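Side-chain contact in ferric-siderophore receptor protein (Streptomyces coelicolor, PDB 2X4L), which probably binds ferric siderophores outside the cell membrane and delivers them for uptake, as a solute-binding protein of the family 8 type: residues K90-G95 / V103-S108. Sequence-based numbering, arbitrary orientation.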
loop_
_atom_site.group_PDB
_atom_site.type_symbol
_atom_site.label_atom_id
_atom_site.label_comp_id
_atom_site.label_asym_id
_atom_site.label_seq_id
_atom_site.Cartn_x
_atom_site.Cartn_y
_atom_site.Cartn_z
ATOM N N LYS A 90 -7.961 20.478 -1.357
ATOM C CA LYS A 90 -8.734 20.861 -0.175
ATOM C C LYS A 90 -8.055 20.526 1.118
ATOM O O LYS A 90 -8.107 21.330 2.092
ATOM C CB LYS A 90 -10.107 20.193 -0.317
ATOM C CG LYS A 90 -11.014 20.420 0.907
ATOM C CD LYS A 90 -12.365 19.704 0.677
ATOM C CE LYS A 90 -13.373 19.949 1.787
ATOM N NZ LYS A 90 -13.531 21.376 1.991
ATOM N N VAL A 91 -7.411 19.391 1.151
ATOM C CA VAL A 91 -6.780 18.992 2.414
ATOM C C VAL A 91 -5.505 19.779 2.630
ATOM O O VAL A 91 -4.981 20.361 1.696
ATOM C CB VAL A 91 -6.331 17.499 2.327
ATOM C CG1 VAL A 91 -7.577 16.506 2.172
ATOM C CG2 VAL A 91 -5.350 17.209 1.250
ATOM N N THR A 92 -5.065 19.877 3.881
ATOM C CA THR A 92 -3.790 20.533 4.148
ATOM C C THR A 92 -2.700 19.465 4.132
ATOM O O THR A 92 -2.784 18.512 4.888
ATOM C CB THR A 92 -3.827 21.191 5.562
ATOM O OG1 THR A 92 -4.806 22.280 5.520
ATOM C CG2 THR A 92 -2.433 21.740 5.947
ATOM N N VAL A 93 -1.685 19.651 3.284
ATOM C CA VAL A 93 -0.604 18.738 3.206
ATOM C C VAL A 93 0.459 19.188 4.241
ATOM O O VAL A 93 1.044 20.280 4.151
ATOM C CB VAL A 93 -0.002 18.775 1.790
ATOM C CG1 VAL A 93 1.229 17.907 1.653
ATOM C CG2 VAL A 93 -1.053 18.249 0.780
ATOM N N LEU A 94 0.705 18.284 5.226
ATOM C CA LEU A 94 1.604 18.559 6.323
ATOM C C LEU A 94 3.012 18.120 5.993
ATOM O O LEU A 94 3.972 18.517 6.687
ATOM C CB LEU A 94 1.079 17.801 7.560
ATOM C CG LEU A 94 -0.278 18.332 8.016
ATOM C CD1 LEU A 94 -0.794 17.343 9.116
ATOM C CD2 LEU A 94 -0.218 19.730 8.623
ATOM N N GLY A 95 3.149 17.256 4.985
ATOM C CA GLY A 95 4.433 16.725 4.553
ATOM C C GLY A 95 4.086 15.997 3.230
ATOM O O GLY A 95 3.005 15.379 3.160
ATOM N N VAL A 103 4.787 20.008 12.666
ATOM C CA VAL A 103 3.940 19.950 13.904
ATOM C C VAL A 103 3.167 21.208 14.128
ATOM O O VAL A 103 2.005 21.107 14.593
ATOM C CB VAL A 103 4.854 19.655 15.131
ATOM C CG1 VAL A 103 4.049 19.663 16.423
ATOM C CG2 VAL A 103 5.600 18.325 14.946
ATOM N N GLU A 104 3.759 22.372 13.797
ATOM C CA GLU A 104 3.029 23.625 14.000
ATOM C C GLU A 104 1.799 23.664 13.095
ATOM O O GLU A 104 0.730 24.080 13.542
ATOM C CB GLU A 104 3.910 24.840 13.712
ATOM C CG GLU A 104 5.104 25.002 14.711
ATOM C CD GLU A 104 6.089 26.175 14.315
ATOM O OE1 GLU A 104 5.755 27.084 13.489
ATOM O OE2 GLU A 104 7.227 26.198 14.856
ATOM N N LYS A 105 1.954 23.258 11.833
ATOM C CA LYS A 105 0.811 23.302 10.931
ATOM C C LYS A 105 -0.175 22.221 11.335
ATOM O O LYS A 105 -1.423 22.401 11.182
ATOM C CB LYS A 105 1.301 23.036 9.504
ATOM C CG LYS A 105 0.252 23.254 8.503
ATOM C CD LYS A 105 -0.030 24.835 8.529
ATOM C CE LYS A 105 -0.588 25.287 7.201
ATOM N NZ LYS A 105 -0.067 24.311 6.226
ATOM N N TYR A 106 0.287 21.047 11.878
ATOM C CA TYR A 106 -0.648 20.044 12.360
ATOM C C TYR A 106 -1.533 20.643 13.506
ATOM O O TYR A 106 -2.716 20.431 13.489
ATOM C CB TYR A 106 0.201 18.891 12.865
ATOM C CG TYR A 106 -0.515 17.747 13.517
ATOM C CD1 TYR A 106 -1.629 17.162 12.936
ATOM C CD2 TYR A 106 -0.094 17.240 14.762
ATOM C CE1 TYR A 106 -2.269 16.067 13.553
ATOM C CE2 TYR A 106 -0.719 16.168 15.357
ATOM C CZ TYR A 106 -1.799 15.552 14.722
ATOM O OH TYR A 106 -2.511 14.497 15.264
ATOM N N ALA A 107 -0.873 21.318 14.471
ATOM C CA ALA A 107 -1.647 21.928 15.543
ATOM C C ALA A 107 -2.710 22.886 15.032
ATOM O O ALA A 107 -3.811 22.951 15.610
ATOM C CB ALA A 107 -0.722 22.688 16.452
ATOM N N SER A 108 -2.368 23.630 13.963
ATOM C CA SER A 108 -3.289 24.614 13.393
ATOM C C SER A 108 -4.594 23.981 12.867
ATOM O O SER A 108 -5.605 24.700 12.684
ATOM C CB SER A 108 -2.591 25.470 12.343
ATOM O OG SER A 108 -2.635 24.787 11.137
#
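Leu-94 pushes its forked end against the short helix 103-108, and its two methyls meet different residues there. CD2 lies over the helix backbone, 3.5 Å from Tyr-106 N, and also packs on Lys-105 CG at 3.6 Å. CD1 turns to the tyrosine and comes within 3.9 Å of Tyr-106 CD1, approaching the ring obliquely. Leu-94 CG is anti to its own carbonyl carbon (chi1 -65°), which brings the fork nearer the helix than the CB direction alone would suggest. Tyr-106 leads its ring away from the strand, into a buried site lined by Val-49, Val-136 and Leu-139. Strand 92-95 is an outermost strand of a five-stranded parallel sheet with order 3-2-1-4-5, and helix 103-108 follows it in a beta-alpha-beta crossover to strand 113-118. The contact therefore packs the crossover helix against its preceding edge strand, within a periplasmic binding protein fold. With only an alanine here in place of Leu-94, a gap is likely to open beside the Tyr-106 ring, and the Lys-105 aliphatic chain would have less to pack on. Thr-92 adds the outer part of the contact. Its CG2 faces the lysine, 4.0 Å from Lys-105 CG and 3.5 Å from Lys-105 NZ. The lysine chain bends at chi2 (68°) and again at its end, which folds the ammonium back over that methyl. Lys-105 is exposed. Its backbone N is hydrogen-bonded to OD1 of Asn-102, the residue just before the helix. One turn on, Ser-108 OG donates to Lys-105 O at 2.7 Å.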